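Local structure of soluble inorganic pyrophosphatase (Toxoplasma gondii, 5WRT) at residues I33-N38 with L45-V50; K140-L145 with S168-V173; D14-L19 with F69-Q74. The protein probably hydrolyses inorganic pyrophosphate to phosphate in a magnesium-dependent reaction, this chain being the pyrophosphatase domain of a longer polypeptide. All blocks are in the same frame, centred on the assembly; numbering follows the deposited sequence.

Interaction 1 (I33-N38 with L45-V50); sequences IPLFPN and LLFNMV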
loop_
_atom_site.group_PDB
_atom_site.type_symbol
_atom_site.label_atom_id
_atom_site.label_comp_id
_atom_site.label_asym_id
_atom_site.label_seq_id
_atom_site.Cartn_x
_atom_site.Cartn_y
_atom_site.Cartn_z
ATOM N N ILE A 33 -8.946 -26.253 15.451
ATOM C CA ILE A 33 -7.512 -26.316 15.154
ATOM C C ILE A 33 -6.732 -25.838 16.370
ATOM O O ILE A 33 -7.007 -24.746 16.884
ATOM C CB ILE A 33 -7.161 -25.504 13.902
ATOM C CG1 ILE A 33 -7.771 -26.165 12.669
ATOM C CG2 ILE A 33 -5.650 -25.385 13.743
ATOM C CD1 ILE A 33 -7.300 -25.581 11.371
ATOM N N PRO A 34 -5.769 -26.613 16.865
ATOM C CA PRO A 34 -4.987 -26.157 18.018
ATOM C C PRO A 34 -4.139 -24.949 17.658
ATOM O O PRO A 34 -3.589 -24.857 16.557
ATOM C CB PRO A 34 -4.118 -27.374 18.361
ATOM C CG PRO A 34 -4.020 -28.135 17.084
ATOM C CD PRO A 34 -5.342 -27.943 16.395
ATOM N N LEU A 35 -4.059 -24.001 18.594
ATOM C CA LEU A 35 -3.218 -22.830 18.378
ATOM C C LEU A 35 -1.744 -23.213 18.313
ATOM O O LEU A 35 -0.988 -22.657 17.510
ATOM C CB LEU A 35 -3.457 -21.799 19.481
ATOM C CG LEU A 35 -2.532 -20.580 19.459
ATOM C CD1 LEU A 35 -2.650 -19.842 18.134
ATOM C CD2 LEU A 35 -2.831 -19.653 20.624
ATOM N N PHE A 36 -1.323 -24.168 19.143
ATOM C CA PHE A 36 0.056 -24.647 19.160
ATOM C C PHE A 36 0.130 -26.024 18.515
ATOM O O PHE A 36 -0.263 -27.023 19.140
ATOM C CB PHE A 36 0.605 -24.696 20.588
ATOM C CG PHE A 36 0.513 -23.389 21.322
ATOM C CD1 PHE A 36 1.414 -22.370 21.060
ATOM C CD2 PHE A 36 -0.463 -23.183 22.283
ATOM C CE1 PHE A 36 1.338 -21.168 21.737
ATOM C CE2 PHE A 36 -0.543 -21.983 22.963
ATOM C CZ PHE A 36 0.359 -20.975 22.689
ATOM N N PRO A 37 0.614 -26.137 17.277
ATOM C CA PRO A 37 0.620 -27.452 16.614
ATOM C C PRO A 37 1.491 -28.488 17.312
ATOM O O PRO A 37 1.222 -29.687 17.181
ATOM C CB PRO A 37 1.133 -27.132 15.201
ATOM C CG PRO A 37 1.834 -25.817 15.327
ATOM C CD PRO A 37 1.118 -25.065 16.403
ATOM N N ASN A 38 2.520 -28.070 18.053
ATOM C CA ASN A 38 3.333 -28.985 18.847
ATOM C C ASN A 38 3.352 -28.578 20.318
ATOM O O ASN A 38 4.360 -28.754 21.004
ATOM C CB ASN A 38 4.764 -29.074 18.314
ATOM C CG ASN A 38 4.831 -29.132 16.802
ATOM O OD1 ASN A 38 3.950 -29.684 16.147
ATOM N ND2 ASN A 38 5.891 -28.563 16.239
ATOM N N LEU A 45 9.085 -22.007 19.246
ATOM C CA LEU A 45 7.652 -21.953 19.483
ATOM C C LEU A 45 6.909 -21.706 18.177
ATOM O O LEU A 45 7.202 -20.751 17.450
ATOM C CB LEU A 45 7.340 -20.852 20.490
ATOM C CG LEU A 45 5.880 -20.643 20.876
ATOM C CD1 LEU A 45 5.299 -21.877 21.550
ATOM C CD2 LEU A 45 5.784 -19.434 21.776
ATOM N N LEU A 46 5.949 -22.576 17.877
ATOM C CA LEU A 46 5.170 -22.503 16.653
ATOM C C LEU A 46 3.709 -22.228 16.972
ATOM O O LEU A 46 3.151 -22.797 17.915
ATOM C CB LEU A 46 5.286 -23.802 15.848
ATOM C CG LEU A 46 6.664 -24.100 15.255
ATOM C CD1 LEU A 46 6.616 -25.348 14.387
ATOM C CD2 LEU A 46 7.165 -22.907 14.457
ATOM N N PHE A 47 3.099 -21.351 16.183
ATOM C CA PHE A 47 1.670 -21.093 16.237
ATOM C C PHE A 47 1.083 -21.490 14.892
ATOM O O PHE A 47 1.721 -21.300 13.853
ATOM C CB PHE A 47 1.344 -19.616 16.502
ATOM C CG PHE A 47 1.981 -19.048 17.740
ATOM C CD1 PHE A 47 3.320 -18.699 17.752
ATOM C CD2 PHE A 47 1.228 -18.837 18.885
ATOM C CE1 PHE A 47 3.902 -18.163 18.884
ATOM C CE2 PHE A 47 1.803 -18.303 20.020
ATOM C CZ PHE A 47 3.142 -17.965 20.020
ATOM N N ASN A 48 -0.127 -22.031 14.903
ATOM C CA ASN A 48 -0.802 -22.316 13.647
ATOM C C ASN A 48 -1.477 -21.057 13.126
ATOM O O ASN A 48 -2.037 -20.268 13.892
ATOM C CB ASN A 48 -1.818 -23.447 13.808
ATOM C CG ASN A 48 -1.261 -24.792 13.379
ATOM O OD1 ASN A 48 -0.426 -24.872 12.476
ATOM N ND2 ASN A 48 -1.732 -25.857 14.013
ATOM N N MET A 49 -1.400 -20.865 11.814
ATOM C CA MET A 49 -2.022 -19.734 11.144
ATOM C C MET A 49 -3.021 -20.256 10.127
ATOM O O MET A 49 -2.678 -21.101 9.294
ATOM C CB MET A 49 -0.973 -18.857 10.456
ATOM C CG MET A 49 -1.533 -17.976 9.347
ATOM S SD MET A 49 -0.246 -17.064 8.471
ATOM C CE MET A 49 -1.233 -15.925 7.499
ATOM N N VAL A 50 -4.251 -19.763 10.203
ATOM C CA VAL A 50 -5.265 -20.054 9.198
ATOM C C VAL A 50 -5.169 -18.959 8.144
ATOM O O VAL A 50 -5.459 -17.791 8.419
ATOM C CB VAL A 50 -6.670 -20.126 9.810
ATOM C CG1 VAL A 50 -7.720 -20.276 8.715
ATOM C CG2 VAL A 50 -6.759 -21.278 10.801
HETATM O O HOH W 1 3.467 -25.461 18.724
#

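Interaction 2 (K140-L145 with S168-V173); sequences KVLGAL and SQLNSV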
loop_
_atom_site.group_PDB
_atom_site.type_symbol
_atom_site.label_atom_id
_atom_site.label_comp_id
_atom_site.label_asym_id
_atom_site.label_seq_id
_atom_site.Cartn_x
_atom_site.Cartn_y
_atom_site.Cartn_z
ATOM N N LYS A 140 6.408 -19.033 13.096
ATOM C CA LYS A 140 7.134 -18.458 14.219
ATOM C C LYS A 140 6.858 -16.963 14.255
ATOM O O LYS A 140 7.021 -16.270 13.244
ATOM C CB LYS A 140 8.634 -18.728 14.107
ATOM C CG LYS A 140 9.474 -17.988 15.134
ATOM C CD LYS A 140 10.913 -18.478 15.129
ATOM C CE LYS A 140 11.459 -18.588 13.716
ATOM N NZ LYS A 140 12.921 -18.874 13.709
ATOM N N VAL A 141 6.436 -16.477 15.414
ATOM C CA VAL A 141 6.039 -15.084 15.568
ATOM C C VAL A 141 7.282 -14.211 15.693
ATOM O O VAL A 141 8.196 -14.516 16.468
ATOM C CB VAL A 141 5.109 -14.929 16.781
ATOM C CG1 VAL A 141 5.126 -13.516 17.282
ATOM C CG2 VAL A 141 3.693 -15.348 16.406
ATOM N N LEU A 142 7.314 -13.115 14.927
ATOM C CA LEU A 142 8.470 -12.231 14.879
ATOM C C LEU A 142 8.227 -10.854 15.479
ATOM O O LEU A 142 9.194 -10.189 15.863
ATOM C CB LEU A 142 8.938 -12.051 13.428
ATOM C CG LEU A 142 9.341 -13.318 12.675
ATOM C CD1 LEU A 142 9.460 -13.034 11.183
ATOM C CD2 LEU A 142 10.639 -13.877 13.228
ATOM N N GLY A 143 6.980 -10.414 15.569
ATOM C CA GLY A 143 6.692 -9.070 16.026
ATOM C C GLY A 143 5.235 -8.740 15.794
ATOM O O GLY A 143 4.449 -9.574 15.338
ATOM N N ALA A 144 4.884 -7.498 16.124
ATOM C CA ALA A 144 3.492 -7.080 16.048
ATOM C C ALA A 144 3.411 -5.566 15.931
ATOM O O ALA A 144 4.141 -4.844 16.614
ATOM C CB ALA A 144 2.698 -7.555 17.270
ATOM N N LEU A 145 2.515 -5.101 15.064
ATOM C CA LEU A 145 2.200 -3.686 14.923
ATOM C C LEU A 145 0.848 -3.424 15.572
ATOM O O LEU A 145 -0.109 -4.168 15.338
ATOM C CB LEU A 145 2.172 -3.274 13.451
ATOM C CG LEU A 145 3.513 -3.236 12.717
ATOM C CD1 LEU A 145 3.310 -3.399 11.219
ATOM C CD2 LEU A 145 4.242 -1.939 13.021
ATOM N N SER A 168 14.871 -20.279 10.073
ATOM C CA SER A 168 15.843 -20.370 11.158
ATOM C C SER A 168 16.650 -19.090 11.330
ATOM O O SER A 168 17.272 -18.901 12.381
ATOM C CB SER A 168 16.786 -21.550 10.928
ATOM O OG SER A 168 17.538 -21.373 9.742
ATOM N N GLN A 169 16.664 -18.218 10.324
ATOM C CA GLN A 169 17.429 -16.982 10.381
ATOM C C GLN A 169 16.627 -15.799 10.906
ATOM O O GLN A 169 17.220 -14.771 11.252
ATOM C CB GLN A 169 17.965 -16.638 8.990
ATOM C CG GLN A 169 19.153 -17.468 8.551
ATOM C CD GLN A 169 19.713 -16.998 7.227
ATOM O OE1 GLN A 169 19.286 -17.449 6.165
ATOM N NE2 GLN A 169 20.667 -16.075 7.282
ATOM N N LEU A 170 15.303 -15.909 10.961
ATOM C CA LEU A 170 14.436 -14.833 11.423
ATOM C C LEU A 170 13.883 -15.185 12.798
ATOM O O LEU A 170 13.173 -16.184 12.946
ATOM C CB LEU A 170 13.294 -14.586 10.435
ATOM C CG LEU A 170 13.691 -14.209 9.007
ATOM C CD1 LEU A 170 12.461 -14.124 8.115
ATOM C CD2 LEU A 170 14.464 -12.899 8.990
ATOM N N ASN A 171 14.207 -14.366 13.799
ATOM C CA ASN A 171 13.667 -14.552 15.139
ATOM C C ASN A 171 13.091 -13.290 15.765
ATOM O O ASN A 171 12.404 -13.400 16.786
ATOM C CB ASN A 171 14.736 -15.127 16.082
ATOM C CG ASN A 171 15.369 -16.397 15.546
ATOM O OD1 ASN A 171 14.705 -17.428 15.427
ATOM N ND2 ASN A 171 16.653 -16.331 15.214
ATOM N N SER A 172 13.335 -12.109 15.199
ATOM C CA SER A 172 12.740 -10.883 15.712
ATOM C C SER A 172 12.666 -9.852 14.590
ATOM O O SER A 172 13.115 -10.090 13.465
ATOM C CB SER A 172 13.512 -10.338 16.917
ATOM O OG SER A 172 12.662 -9.539 17.728
ATOM N N VAL A 173 12.084 -8.695 14.920
ATOM C CA VAL A 173 11.959 -7.589 13.971
ATOM C C VAL A 173 13.314 -7.222 13.378
ATOM O O VAL A 173 13.428 -6.950 12.176
ATOM C CB VAL A 173 11.303 -6.376 14.657
ATOM C CG1 VAL A 173 11.258 -5.186 13.708
ATOM C CG2 VAL A 173 9.908 -6.733 15.147
HETATM O O HOH W 2 10.970 -15.754 17.426
#

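Interaction 3 (D14-L19 with F69-Q74); sequences DFRVLL and FTPIMQ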
loop_
_atom_site.group_PDB
_atom_site.type_symbol
_atom_site.label_atom_id
_atom_site.label_comp_id
_atom_site.label_asym_id
_atom_site.label_seq_id
_atom_site.Cartn_x
_atom_site.Cartn_y
_atom_site.Cartn_z
ATOM N N ASP A 14 -20.915 -17.740 -3.908
ATOM C CA ASP A 14 -21.031 -19.097 -3.389
ATOM C C ASP A 14 -19.691 -19.721 -3.016
ATOM O O ASP A 14 -19.671 -20.851 -2.518
ATOM C CB ASP A 14 -21.753 -19.996 -4.402
ATOM C CG ASP A 14 -20.979 -20.165 -5.700
ATOM O OD1 ASP A 14 -19.967 -19.459 -5.900
ATOM O OD2 ASP A 14 -21.388 -21.009 -6.525
ATOM N N PHE A 15 -18.579 -19.026 -3.241
ATOM C CA PHE A 15 -17.279 -19.620 -2.971
ATOM C C PHE A 15 -17.095 -19.795 -1.470
ATOM O O PHE A 15 -17.413 -18.903 -0.680
ATOM C CB PHE A 15 -16.156 -18.756 -3.544
ATOM C CG PHE A 15 -14.789 -19.365 -3.396
ATOM C CD1 PHE A 15 -14.391 -20.403 -4.224
ATOM C CD2 PHE A 15 -13.907 -18.912 -2.429
ATOM C CE1 PHE A 15 -13.137 -20.972 -4.095
ATOM C CE2 PHE A 15 -12.651 -19.479 -2.294
ATOM C CZ PHE A 15 -12.267 -20.512 -3.129
ATOM N N ARG A 16 -16.572 -20.954 -1.081
ATOM C CA ARG A 16 -16.466 -21.293 0.330
ATOM C C ARG A 16 -15.405 -22.370 0.498
ATOM O O ARG A 16 -15.342 -23.315 -0.292
ATOM C CB ARG A 16 -17.826 -21.765 0.865
ATOM C CG ARG A 16 -17.785 -22.655 2.096
ATOM C CD ARG A 16 -19.109 -23.399 2.271
ATOM N NE ARG A 16 -20.250 -22.492 2.374
ATOM C CZ ARG A 16 -21.070 -22.426 3.420
ATOM N NH1 ARG A 16 -20.880 -23.221 4.466
ATOM N NH2 ARG A 16 -22.083 -21.567 3.422
ATOM N N VAL A 17 -14.576 -22.218 1.527
ATOM C CA VAL A 17 -13.522 -23.176 1.842
ATOM C C VAL A 17 -13.781 -23.731 3.234
ATOM O O VAL A 17 -13.853 -22.973 4.210
ATOM C CB VAL A 17 -12.125 -22.540 1.761
ATOM C CG1 VAL A 17 -11.060 -23.562 2.122
ATOM C CG2 VAL A 17 -11.878 -21.974 0.370
ATOM N N LEU A 18 -13.919 -25.049 3.321
ATOM C CA LEU A 18 -14.125 -25.757 4.573
ATOM C C LEU A 18 -12.918 -26.638 4.861
ATOM O O LEU A 18 -12.198 -27.050 3.946
ATOM C CB LEU A 18 -15.398 -26.606 4.527
ATOM C CG LEU A 18 -16.714 -25.829 4.480
ATOM C CD1 LEU A 18 -17.750 -26.569 3.649
ATOM C CD2 LEU A 18 -17.232 -25.581 5.888
ATOM N N LEU A 19 -12.696 -26.918 6.139
ATOM C CA LEU A 19 -11.553 -27.702 6.579
ATOM C C LEU A 19 -12.017 -29.027 7.162
ATOM O O LEU A 19 -13.058 -29.099 7.823
ATOM C CB LEU A 19 -10.729 -26.939 7.619
ATOM C CG LEU A 19 -9.920 -25.751 7.098
ATOM C CD1 LEU A 19 -8.880 -25.351 8.118
ATOM C CD2 LEU A 19 -9.265 -26.092 5.770
ATOM N N PHE A 69 -18.994 -24.677 11.457
ATOM C CA PHE A 69 -17.614 -24.991 11.092
ATOM C C PHE A 69 -16.842 -23.771 10.608
ATOM O O PHE A 69 -15.718 -23.921 10.111
ATOM C CB PHE A 69 -17.539 -26.099 10.034
ATOM C CG PHE A 69 -18.030 -27.431 10.519
ATOM C CD1 PHE A 69 -17.408 -28.067 11.581
ATOM C CD2 PHE A 69 -19.126 -28.038 9.929
ATOM C CE1 PHE A 69 -17.862 -29.291 12.037
ATOM C CE2 PHE A 69 -19.586 -29.261 10.382
ATOM C CZ PHE A 69 -18.951 -29.888 11.438
ATOM N N THR A 70 -17.408 -22.573 10.746
ATOM C CA THR A 70 -16.723 -21.314 10.486
ATOM C C THR A 70 -15.928 -21.321 9.167
ATOM O O THR A 70 -14.724 -21.148 9.166
ATOM C CB THR A 70 -15.806 -20.948 11.646
ATOM O OG1 THR A 70 -14.735 -21.895 11.733
ATOM C CG2 THR A 70 -16.583 -20.960 12.951
ATOM N N PRO A 71 -16.613 -21.518 8.037
ATOM C CA PRO A 71 -15.898 -21.573 6.758
ATOM C C PRO A 71 -15.359 -20.212 6.350
ATOM O O PRO A 71 -15.773 -19.165 6.854
ATOM C CB PRO A 71 -16.970 -22.055 5.778
ATOM C CG PRO A 71 -18.241 -21.544 6.359
ATOM C CD PRO A 71 -18.071 -21.621 7.854
ATOM N N ILE A 72 -14.424 -20.241 5.408
ATOM C CA ILE A 72 -13.838 -19.021 4.866
ATOM C C ILE A 72 -14.613 -18.662 3.608
ATOM O O ILE A 72 -14.710 -19.465 2.674
ATOM C CB ILE A 72 -12.342 -19.201 4.569
ATOM C CG1 ILE A 72 -11.574 -19.485 5.859
ATOM C CG2 ILE A 72 -11.775 -17.967 3.877
ATOM C CD1 ILE A 72 -10.110 -19.778 5.642
ATOM N N MET A 73 -15.162 -17.449 3.584
ATOM C CA MET A 73 -15.913 -16.934 2.450
ATOM C C MET A 73 -15.553 -15.469 2.274
ATOM O O MET A 73 -14.896 -14.866 3.126
ATOM C CB MET A 73 -17.429 -17.085 2.657
ATOM C CG MET A 73 -17.883 -18.465 3.107
ATOM S SD MET A 73 -19.679 -18.634 3.185
ATOM C CE MET A 73 -20.134 -18.470 1.460
ATOM N N GLN A 74 -15.986 -14.891 1.158
ATOM C CA GLN A 74 -15.705 -13.489 0.892
ATOM C C GLN A 74 -16.672 -12.601 1.665
ATOM O O GLN A 74 -17.877 -12.864 1.718
ATOM C CB GLN A 74 -15.794 -13.192 -0.605
ATOM C CG GLN A 74 -15.311 -11.800 -0.976
ATOM C CD GLN A 74 -15.003 -11.665 -2.452
ATOM O OE1 GLN A 74 -15.109 -12.629 -3.210
ATOM N NE2 GLN A 74 -14.611 -10.466 -2.868
HETATM O O HOH W 3 -17.628 -16.185 -0.836
HETATM O O HOH W 4 -14.337 -25.802 8.283
#

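Interaction 1 (I33-N38 with L45-V50)
Asn48 offers both its backbone and its side-chain nitrogen to the loop 33-38, tying that loop to strand 47-53, part of the beta-barrel core of family I pyrophosphatases. Phe47 and Met49 use their backbone bonds on strand 136-149, and Val50, on the other edge, pairs with Ala95. On that same edge, ahead of Val50, the loop supplies the partner of Asn48. Asn48 N donates to Leu35 O at 2.8 Å, nearly straight at 166°. Phe47 CA also approaches Leu35 O at 3.3 Å, a CA-H...O contact. Asn48 ND2 reaches back to Pro34 O in a weak hydrogen bond of 3.3 Å. Leu35 N makes a weak hydrogen bond of its own, to Gln98 OE1.

Proline suits positions 34 and 37 because an irregular segment with few strand-like partners gains from residues that bring no N-H to satisfy. The ring of Pro37 slides past the Asn48 amide in the opposite direction, with its CB and CG against CG of the amide, so apolar carbon flanks a buried polar group. Leu46 O is served by a water, which donates to it at 2.8 Å while accepting from Asn38 N.

The hydrophobic part lies under helix 214-232. Although the CB of Leu35 points away, CG is anti to the backbone N (chi1 174°), which swings CD1 to the edge of the Phe47 ring. Leu35 CG also lies over the centre of one face of the Phe36 ring. The Phe36 and Phe47 side chains run side by side, pointing the same way, with ring planes inclined at 46°. Tyr222 packs on Phe36 and Val221 on Phe47. The rings come nearest where Phe36 CE1 meets Phe47 CE2 at 3.4 Å.

Interaction 2 (K140-L145 with S168-V173)
Leu142 and Leu170 form the tight part of this contact: Leu142 CD2 lies 3.9 Å from Leu170 CB and 3.4 Å from Leu170 O. A branched aliphatic chain suits this spot, since Val176 of the following helix and Ile160 of the neighbouring strand also pack against Leu142. Further along, Gly143 has no side chain to hold the segments apart, and its CA comes to 4.1 Å from Val173 CG2.

Lys140 brings charge to this packing. Its long chain, bent at chi3 (46°), carries NZ across to Leu170 O at 2.8 Å and to Asn171 OD1 at 2.9 Å, the latter approached from above the amide plane. Phe167 O accepts a third bond from NZ, and the Phe167 ring adds a cation-pi contact; three carbonyl oxygens and an aromatic ring thus meet the ammonium, which probably offsets part of the cost of burying it.

On the looser side, exposed Asn171 turns its CB away, and its side chain comes back to Lys140 through the amide oxygen. A water stands between the strand and the loop there, 2.8 Å from Asn171 O and 3.2 Å from Val141 O.

Within strand 136-149, Leu142 and Gly143 both face Leu158, the signature of a classic beta bulge, in which Leu142 takes the near-helical conformation and Gly143 is fully extended.

Interaction 3 (D14-L19 with F69-Q74)
Leu18 CD2 lies 3.5 Å from Pro71 CB, and the two side chains run alongside each other, pointing the same way. Phe69 CB lies 4.2 Å from Leu18 CD2. Proline, with a compact ring and no N-H to place, fits beside a leucine where the strand pairing ends. On the other face, Val17 CB and Ile72 CB stand 4.4 Å apart, beta-branched residues well suited to extended strands.

Between these faces the backbones form one antiparallel hydrogen-bonded pair: Val17 N donates to Ile72 O, and Ile72 N to Val17 O, each at 3.0 Å.

Farther out, the Arg16 guanidinium lies with one face over Met73 SD and Pro71 CG, its chain bent at chi3 (-58°) to lie across them. Met73, flexible and also bent at chi3, brings CE to 3.5 Å from Phe15 O. Beyond the bridge, one water joins Phe15 O to Gln74 N and another joins Leu19 N to Phe69 O.

Arg16 and Leu18 turn their other backbone edge to strand 3-7, while Met73 bonds to Glu62 of strand 57-63 and Pro71 to Gln64 just after it, so the bridge joins two three-stranded sheets.

Interactions 1 and 2 lie on neighbouring strands of the mixed sheet, 47-53 and 136-149, with centres 15 Å apart; Phe47 packs on Val141 between them. Interaction 3 binds two smaller sheets to each other, its centre about 20 Å from that of interaction 1, joined to it by Ile33 on Leu19 and Val50 on Ile72. Interactions 2 and 3, about 17 Å apart at their nearest atoms, lie on opposite sides of the chain's centre. Along the sequence, interaction 1 nests within the loop closed by interaction 3, and interaction 2 follows. The side chains of Val50 and Ile72 lie near Glu52, which binds magnesium though not in this chain, and about 10 Å from a bound ion.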